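Local coordinates for thermosome subunit (Methanococcoides burtonii, PDB 3AQ1), which probably binds and hydrolyses ATP to help unfolded proteins fold, as a group II chaperonin subunit captured here as a monomer in the open state, at residues 94-99 with 439-444; 406-411 with 428-433; 414-419 with 435-440. All blocks are in the same frame, centred on the assembly; numbering follows the deposited sequence.

Contact 1. Residues 94-99 with 439-444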
loop_
_atom_site.group_PDB
_atom_site.type_symbol
_atom_site.label_atom_id
_atom_site.label_comp_id
_atom_site.label_asym_id
_atom_site.label_seq_id
_atom_site.Cartn_x
_atom_site.Cartn_y
_atom_site.Cartn_z
ATOM N N ILE A 94 18.646 2.946 4.041
ATOM C CA ILE A 94 18.730 1.834 4.976
ATOM C C ILE A 94 18.009 0.661 4.352
ATOM O O ILE A 94 16.879 0.808 3.900
ATOM C CB ILE A 94 18.029 2.187 6.287
ATOM C CG1 ILE A 94 18.610 3.488 6.859
ATOM C CG2 ILE A 94 18.098 1.027 7.266
ATOM C CD1 ILE A 94 18.132 3.823 8.241
ATOM N N ALA A 95 18.665 -0.494 4.314
ATOM C CA ALA A 95 18.102 -1.675 3.648
ATOM C C ALA A 95 17.135 -2.432 4.537
ATOM O O ALA A 95 17.397 -2.656 5.727
ATOM C CB ALA A 95 19.207 -2.614 3.143
ATOM N N ILE A 96 16.016 -2.826 3.944
ATOM C CA ILE A 96 14.985 -3.544 4.669
ATOM C C ILE A 96 14.617 -4.812 3.924
ATOM O O ILE A 96 14.144 -4.760 2.796
ATOM C CB ILE A 96 13.735 -2.670 4.865
ATOM C CG1 ILE A 96 14.127 -1.383 5.572
ATOM C CG2 ILE A 96 12.680 -3.411 5.690
ATOM C CD1 ILE A 96 14.567 -1.615 7.009
ATOM N N SER A 97 14.852 -5.949 4.568
ATOM C CA SER A 97 14.515 -7.249 4.010
ATOM C C SER A 97 13.185 -7.718 4.575
ATOM O O SER A 97 12.839 -7.376 5.708
ATOM C CB SER A 97 15.612 -8.257 4.356
ATOM O OG SER A 97 15.092 -9.574 4.470
ATOM N N PRO A 98 12.438 -8.515 3.794
ATOM C CA PRO A 98 11.195 -9.126 4.280
ATOM C C PRO A 98 11.489 -9.931 5.523
ATOM O O PRO A 98 10.570 -10.434 6.160
ATOM C CB PRO A 98 10.805 -10.086 3.153
ATOM C CG PRO A 98 11.495 -9.580 1.952
ATOM C CD PRO A 98 12.779 -8.964 2.435
ATOM N N ASP A 99 12.772 -10.045 5.852
ATOM C CA ASP A 99 13.221 -10.838 6.983
ATOM C C ASP A 99 13.535 -10.007 8.199
ATOM O O ASP A 99 13.404 -10.491 9.319
ATOM C CB ASP A 99 14.455 -11.654 6.607
ATOM C CG ASP A 99 14.106 -12.913 5.839
ATOM O OD1 ASP A 99 12.953 -13.402 5.950
ATOM O OD2 ASP A 99 14.995 -13.414 5.125
ATOM N N ASP A 439 18.715 11.515 15.733
ATOM C CA ASP A 439 18.723 10.353 14.828
ATOM C C ASP A 439 17.294 9.987 14.394
ATOM O O ASP A 439 16.547 9.358 15.143
ATOM C CB ASP A 439 19.411 9.151 15.492
ATOM C CG ASP A 439 19.746 8.042 14.505
ATOM O OD1 ASP A 439 18.857 7.651 13.723
ATOM O OD2 ASP A 439 20.901 7.559 14.512
ATOM N N MET A 440 16.913 10.391 13.187
ATOM C CA MET A 440 15.525 10.268 12.761
ATOM C C MET A 440 15.049 8.819 12.650
ATOM O O MET A 440 13.841 8.554 12.670
ATOM C CB MET A 440 15.293 11.022 11.451
ATOM C CG MET A 440 15.330 12.545 11.593
ATOM S SD MET A 440 13.867 13.296 12.306
ATOM C CE MET A 440 14.289 13.349 14.033
ATOM N N TRP A 441 15.994 7.888 12.533
ATOM C CA TRP A 441 15.668 6.475 12.602
ATOM C C TRP A 441 15.293 6.083 14.041
ATOM O O TRP A 441 14.215 5.552 14.281
ATOM C CB TRP A 441 16.823 5.615 12.083
ATOM C CG TRP A 441 16.569 4.134 12.242
ATOM C CD1 TRP A 441 17.021 3.330 13.246
ATOM C CD2 TRP A 441 15.781 3.299 11.383
ATOM N NE1 TRP A 441 16.572 2.048 13.061
ATOM C CE2 TRP A 441 15.807 2.000 11.928
ATOM C CE3 TRP A 441 15.058 3.523 10.208
ATOM C CZ2 TRP A 441 15.142 0.928 11.335
ATOM C CZ3 TRP A 441 14.394 2.468 9.626
ATOM C CH2 TRP A 441 14.441 1.180 10.189
ATOM N N GLU A 442 16.177 6.350 14.995
ATOM C CA GLU A 442 15.849 6.129 16.397
ATOM C C GLU A 442 14.508 6.759 16.769
ATOM O O GLU A 442 13.867 6.332 17.728
ATOM C CB GLU A 442 16.950 6.676 17.310
ATOM C CG GLU A 442 18.224 5.862 17.295
ATOM C CD GLU A 442 17.964 4.408 17.621
ATOM O OE1 GLU A 442 18.253 3.551 16.757
ATOM O OE2 GLU A 442 17.456 4.125 18.733
ATOM N N ASN A 443 14.086 7.766 16.005
ATOM C CA ASN A 443 12.879 8.527 16.325
ATOM C C ASN A 443 11.683 8.259 15.412
ATOM O O ASN A 443 10.738 9.052 15.352
ATOM C CB ASN A 443 13.184 10.024 16.379
ATOM C CG ASN A 443 13.576 10.489 17.771
ATOM O OD1 ASN A 443 12.719 10.675 18.634
ATOM N ND2 ASN A 443 14.877 10.681 17.995
ATOM N N ASP A 444 11.738 7.137 14.700
ATOM C CA ASP A 444 10.589 6.615 13.961
ATOM C C ASP A 444 9.996 7.614 12.963
ATOM O O ASP A 444 8.774 7.732 12.823
ATOM C CB ASP A 444 9.527 6.122 14.942
ATOM C CG ASP A 444 10.062 5.052 15.883
ATOM O OD1 ASP A 444 10.904 4.238 15.434
ATOM O OD2 ASP A 444 9.646 5.023 17.067
#
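Trp-441, whose indole meets Ile-94 and Ile-96 across this contact, sits in a turn in which Asp-439 OD1 is gripped by several donors. The backbone N of Glu-442 donates to Asp-439 OD1 over 3.2 Å in a nearly straight bond (166°), arriving from above the carboxylate plane, 51° out of it. This is an Asx motif. The backbone N of Trp-441 adds a weak second bond to the same oxygen, and the side-chain ND2 of Asn-427 a weak third. A type I beta turn from Trp-441 to Asp-444 overlaps it, closed by Asp-444 N on Trp-441 O at 3.0 Å.

From this turn the indole swings out toward strand 94-95, with Trp-441 CG opposite its own N about chi1 (175°). Ile-94 points its side chain back at it. Its chain is extended at chi2, and Ile-94 CD1 stops 3.7 Å from Trp-441 CE3. Ile-94 CD1 lies 3.5 Å above the plane of the Trp-441 ring but is displaced toward the rim. Ile-96 comes less close: its CD1 approaches Trp-441 CH2, at the far end of the six-membered ring, at 4.2 Å.

The contact joins the edge strand of a small three-stranded sheet to the loop after hairpin 428-439, within what is, in this family, the equatorial domain. Strand 357-360, the middle of that sheet, lays Val-358 and Val-360 against the same indole. Lys-106 of helix 101-109 makes a cation-pi interaction with the ring, while its NZ hydrogen-bonds Trp-441 O and forms a salt bridge with Asp-444 OD1.

The chemistry is thus divided. The link between the two segments is purely apolar and rests on one tryptophan, whereas polar bonds fix the turn carrying it; the lysine probably steadies both electrostatically.

Contact 2. Residues 406-411 with 428-433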
loop_
_atom_site.group_PDB
_atom_site.type_symbol
_atom_site.label_atom_id
_atom_site.label_comp_id
_atom_site.label_asym_id
_atom_site.label_seq_id
_atom_site.Cartn_x
_atom_site.Cartn_y
_atom_site.Cartn_z
ATOM N N ALA A 406 7.513 24.852 12.127
ATOM C CA ALA A 406 7.598 24.555 13.550
ATOM C C ALA A 406 7.905 25.825 14.350
ATOM O O ALA A 406 8.121 25.771 15.567
ATOM C CB ALA A 406 8.656 23.486 13.810
ATOM N N GLY A 407 7.931 26.961 13.651
ATOM C CA GLY A 407 8.245 28.245 14.255
ATOM C C GLY A 407 9.608 28.272 14.919
ATOM O O GLY A 407 9.765 28.789 16.025
ATOM N N LEU A 408 10.598 27.708 14.238
ATOM C CA LEU A 408 11.954 27.635 14.769
ATOM C C LEU A 408 12.906 28.504 13.952
ATOM O O LEU A 408 12.558 28.979 12.866
ATOM C CB LEU A 408 12.445 26.183 14.781
ATOM C CG LEU A 408 11.723 25.227 15.730
ATOM C CD1 LEU A 408 11.909 23.780 15.316
ATOM C CD2 LEU A 408 12.218 25.432 17.139
ATOM N N ASP A 409 14.103 28.712 14.490
ATOM C CA ASP A 409 15.163 29.418 13.786
ATOM C C ASP A 409 15.820 28.498 12.756
ATOM O O ASP A 409 16.522 27.554 13.106
ATOM C CB ASP A 409 16.213 29.922 14.779
ATOM C CG ASP A 409 17.286 30.777 14.119
ATOM O OD1 ASP A 409 17.109 31.168 12.939
ATOM O OD2 ASP A 409 18.303 31.062 14.795
ATOM N N PRO A 410 15.606 28.782 11.475
ATOM C CA PRO A 410 16.181 27.910 10.451
ATOM C C PRO A 410 17.700 27.913 10.509
ATOM O O PRO A 410 18.299 26.851 10.392
ATOM C CB PRO A 410 15.694 28.536 9.146
ATOM C CG PRO A 410 14.510 29.365 9.538
ATOM C CD PRO A 410 14.849 29.893 10.892
ATOM N N ILE A 411 18.306 29.084 10.697
ATOM C CA ILE A 411 19.760 29.196 10.734
ATOM C C ILE A 411 20.332 28.263 11.794
ATOM O O ILE A 411 21.293 27.536 11.553
ATOM C CB ILE A 411 20.205 30.634 11.031
ATOM C CG1 ILE A 411 19.616 31.596 10.000
ATOM C CG2 ILE A 411 21.723 30.729 11.036
ATOM C CD1 ILE A 411 19.798 31.112 8.576
ATOM N N ALA A 428 20.651 12.274 10.770
ATOM C CA ALA A 428 20.395 13.492 11.530
ATOM C C ALA A 428 19.368 14.386 10.844
ATOM O O ALA A 428 19.604 14.886 9.750
ATOM C CB ALA A 428 21.673 14.241 11.758
ATOM N N GLY A 429 18.228 14.582 11.495
ATOM C CA GLY A 429 17.196 15.464 10.977
ATOM C C GLY A 429 16.444 16.189 12.080
ATOM O O GLY A 429 16.614 15.896 13.278
ATOM N N LEU A 430 15.601 17.138 11.687
ATOM C CA LEU A 430 14.860 17.929 12.662
ATOM C C LEU A 430 13.667 17.160 13.216
ATOM O O LEU A 430 12.826 16.685 12.466
ATOM C CB LEU A 430 14.400 19.256 12.058
ATOM C CG LEU A 430 13.519 20.126 12.970
ATOM C CD1 LEU A 430 14.188 20.360 14.321
ATOM C CD2 LEU A 430 13.151 21.457 12.309
ATOM N N ASN A 431 13.602 17.023 14.534
ATOM C CA ASN A 431 12.407 16.493 15.171
ATOM C C ASN A 431 11.451 17.642 15.412
ATOM O O ASN A 431 11.611 18.370 16.383
ATOM C CB ASN A 431 12.754 15.838 16.506
ATOM C CG ASN A 431 11.533 15.352 17.236
ATOM O OD1 ASN A 431 10.465 15.953 17.142
ATOM N ND2 ASN A 431 11.675 14.254 17.966
ATOM N N VAL A 432 10.461 17.812 14.540
ATOM C CA VAL A 432 9.706 19.066 14.520
ATOM C C VAL A 432 9.058 19.446 15.861
ATOM O O VAL A 432 8.834 20.630 16.141
ATOM C CB VAL A 432 8.687 19.113 13.368
ATOM C CG1 VAL A 432 7.552 20.079 13.693
ATOM C CG2 VAL A 432 9.381 19.530 12.084
ATOM N N TYR A 433 8.796 18.448 16.698
ATOM C CA TYR A 433 8.131 18.687 17.973
ATOM C C TYR A 433 9.093 19.137 19.081
ATOM O O TYR A 433 8.841 20.127 19.772
ATOM C CB TYR A 433 7.322 17.452 18.380
ATOM C CG TYR A 433 6.488 16.916 17.236
ATOM C CD1 TYR A 433 5.447 17.666 16.697
ATOM C CD2 TYR A 433 6.752 15.669 16.681
ATOM C CE1 TYR A 433 4.693 17.188 15.647
ATOM C CE2 TYR A 433 6.003 15.183 15.634
ATOM C CZ TYR A 433 4.975 15.944 15.120
ATOM O OH TYR A 433 4.231 15.457 14.070
#
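Leu-408 and Leu-430 reach toward each other tip to tip, joining the link between helices 397-405 and 410-422 to a beta hairpin made of strands 428-430 and 437-439. In this chaperonin family, such a hairpin belongs to the equatorial domain. The methyls that meet are Leu-408 CD1 and Leu-430 CD2, 4.0 Å apart. The two leucines get there by different torsions: Leu-430 has CG anti to the backbone N (chi1 176°), while Leu-408 has CG anti to its carbonyl carbon (chi1 -66°). Leu-430 is buried; Ala-403 of helix 397-405 and Ile-413 of helix 410-422 pack on it too, so it packs against both helices as well as the link between them.

Beside this pair, Ala-406 and Val-432 make the second apolar touch, where the segments' backbones come nearest. Ala-406 CB points at the hairpin and meets Val-432 CG1 at 3.6 Å; Val-432 O lies almost as close to the same methyl.

The helix link owes its shape to local backbone features. Gly-407, with positive phi, ends helix 397-405 in a Schellman motif, and Leu-408, next in the chain, points its CB toward the hairpin. Asp-409 is the N-cap of the next helix, although its capping bond from Ile-411 N to OD1 is weak. Pro-410 opens that helix with its CB bond directed away from the hairpin, and packs on Val-400 and Glu-404.

On the hairpin side, the CB of Asn-431 points away from segment 406-411, and its side chain lies against Val-438, Met-440 and Asn-443; OD1 forms an Asx turn. Asn-431 OD1 also accepts from Thr-434 N. In the turn itself, Tyr-433 N meets Asn-431 OD1 at 3.0 Å, in the carbonyl plane, with a C=O...N angle of 153°.

Contact 3. Residues 414-419 with 435-440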
loop_
_atom_site.group_PDB
_atom_site.type_symbol
_atom_site.label_atom_id
_atom_site.label_comp_id
_atom_site.label_asym_id
_atom_site.label_seq_id
_atom_site.Cartn_x
_atom_site.Cartn_y
_atom_site.Cartn_z
ATOM N N MET A 414 19.913 24.598 10.525
ATOM C CA MET A 414 20.757 24.297 9.368
ATOM C C MET A 414 22.232 24.172 9.740
ATOM O O MET A 414 22.949 23.305 9.229
ATOM C CB MET A 414 20.571 25.332 8.248
ATOM C CG MET A 414 19.257 25.191 7.471
ATOM S SD MET A 414 18.856 23.488 7.000
ATOM C CE MET A 414 20.277 23.054 5.994
ATOM N N VAL A 415 22.689 25.047 10.626
ATOM C CA VAL A 415 24.043 24.948 11.137
ATOM C C VAL A 415 24.215 23.575 11.761
ATOM O O VAL A 415 25.132 22.833 11.430
ATOM C CB VAL A 415 24.312 26.056 12.168
ATOM C CG1 VAL A 415 25.531 25.734 13.038
ATOM C CG2 VAL A 415 24.456 27.399 11.454
ATOM N N GLU A 416 23.295 23.228 12.645
ATOM C CA GLU A 416 23.382 21.976 13.366
ATOM C C GLU A 416 23.235 20.766 12.429
ATOM O O GLU A 416 23.905 19.751 12.627
ATOM C CB GLU A 416 22.362 21.963 14.510
ATOM C CG GLU A 416 22.280 20.665 15.284
ATOM C CD GLU A 416 23.585 20.326 15.973
ATOM O OE1 GLU A 416 24.501 21.178 15.938
ATOM O OE2 GLU A 416 23.694 19.214 16.545
ATOM N N LEU A 417 22.383 20.869 11.406
ATOM C CA LEU A 417 22.251 19.768 10.444
ATOM C C LEU A 417 23.511 19.596 9.600
ATOM O O LEU A 417 23.966 18.473 9.370
ATOM C CB LEU A 417 21.013 19.905 9.549
ATOM C CG LEU A 417 19.682 19.661 10.266
ATOM C CD1 LEU A 417 18.500 19.988 9.383
ATOM C CD2 LEU A 417 19.582 18.243 10.813
ATOM N N ARG A 418 24.085 20.707 9.152
ATOM C CA ARG A 418 25.318 20.641 8.378
ATOM C C ARG A 418 26.460 20.075 9.191
ATOM O O ARG A 418 27.231 19.260 8.693
ATOM C CB ARG A 418 25.691 22.002 7.806
ATOM C CG ARG A 418 24.862 22.358 6.591
ATOM C CD ARG A 418 25.508 23.442 5.805
ATOM N NE ARG A 418 24.729 23.789 4.628
ATOM C CZ ARG A 418 25.133 24.663 3.716
ATOM N NH1 ARG A 418 26.311 25.263 3.860
ATOM N NH2 ARG A 418 24.371 24.933 2.666
ATOM N N SER A 419 26.566 20.507 10.442
ATOM C CA SER A 419 27.623 20.023 11.312
ATOM C C SER A 419 27.503 18.510 11.428
ATOM O O SER A 419 28.424 17.773 11.084
ATOM C CB SER A 419 27.530 20.685 12.687
ATOM O OG SER A 419 28.303 19.984 13.649
ATOM N N GLY A 435 11.986 20.434 18.646
ATOM C CA GLY A 435 12.874 21.472 18.151
ATOM C C GLY A 435 14.341 21.081 18.023
ATOM O O GLY A 435 15.164 21.897 17.598
ATOM N N GLU A 436 14.674 19.839 18.374
ATOM C CA GLU A 436 16.058 19.353 18.318
ATOM C C GLU A 436 16.411 18.594 17.034
ATOM O O GLU A 436 15.540 18.167 16.280
ATOM C CB GLU A 436 16.359 18.443 19.508
ATOM C CG GLU A 436 16.586 19.146 20.825
ATOM C CD GLU A 436 16.796 18.151 21.961
ATOM O OE1 GLU A 436 16.444 16.956 21.792
ATOM O OE2 GLU A 436 17.314 18.564 23.022
ATOM N N VAL A 437 17.709 18.430 16.806
ATOM C CA VAL A 437 18.202 17.586 15.735
ATOM C C VAL A 437 18.679 16.259 16.312
ATOM O O VAL A 437 19.516 16.229 17.211
ATOM C CB VAL A 437 19.356 18.236 14.996
ATOM C CG1 VAL A 437 19.958 17.236 14.041
ATOM C CG2 VAL A 437 18.881 19.465 14.260
ATOM N N VAL A 438 18.144 15.160 15.794
ATOM C CA VAL A 438 18.397 13.848 16.379
ATOM C C VAL A 438 18.405 12.749 15.315
ATOM O O VAL A 438 18.144 13.027 14.134
ATOM C CB VAL A 438 17.344 13.523 17.463
ATOM C CG1 VAL A 438 17.605 14.341 18.736
ATOM C CG2 VAL A 438 15.935 13.780 16.941
ATOM N N ASP A 439 18.715 11.515 15.733
ATOM C CA ASP A 439 18.723 10.353 14.828
ATOM C C ASP A 439 17.294 9.987 14.394
ATOM O O ASP A 439 16.547 9.358 15.143
ATOM C CB ASP A 439 19.411 9.151 15.492
ATOM C CG ASP A 439 19.746 8.042 14.505
ATOM O OD1 ASP A 439 18.857 7.651 13.723
ATOM O OD2 ASP A 439 20.901 7.559 14.512
ATOM N N MET A 440 16.913 10.391 13.187
ATOM C CA MET A 440 15.525 10.268 12.761
ATOM C C MET A 440 15.049 8.819 12.650
ATOM O O MET A 440 13.841 8.554 12.670
ATOM C CB MET A 440 15.293 11.022 11.451
ATOM C CG MET A 440 15.330 12.545 11.593
ATOM S SD MET A 440 13.867 13.296 12.306
ATOM C CE MET A 440 14.289 13.349 14.033
#
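The one flat group on a touching side chain, the carboxylate of Glu-416, offers neither face nor edge to Val-437; the aliphatic part of Glu-416 does the touching. This is helix-on-hairpin packing, with helix 410-422 laid against strand 437-439 of the equatorial hairpin. A trans chi1 (176°) brings Glu-416 CG to 3.7 Å from Val-437 CG2, and the bend at chi2 (62°) then sends the carboxylate off on the far side of CG from the valine.

Val-437 carries the strand's whole share of the contact. Its side chain points at the helix, set between Glu-416 and Leu-417, and crosses both obliquely. Its neighbour Val-438 points the other way, to Asn-431 and Asn-443, as alternation along a strand requires.

Leu-417 is buried, and Pro-399 of helix 397-405 packs on it too, so it joins that helix to the hairpin. Ala-428, on the partner strand, also lies against Val-437. At the centre, Leu-417 CD2 sits by both branches of the valine, 3.4 Å from Val-437 CG1 and 3.7 Å from Val-437 CG2.

From the N terminus, the chain first reaches 94-99, but contact 1 is completed only at 439-444, closing a loop of some 340 residues. Contact 2 opens at 406-411 and is nested in that loop; before it closes at 428-433, contact 3 has begun at 414-419, so the two cross. Contact 3 then ends at 435-440, sharing Asp-439 and Met-440 with contact 1. The hairpin joins contacts 2 and 3 directly: Gly-429 O and Val-438 N, 3.0 Å apart, probably hydrogen-bond across its strands. Helix 410-422 is thereby tied to both strands, and the end of the hairpin to strand 94-95.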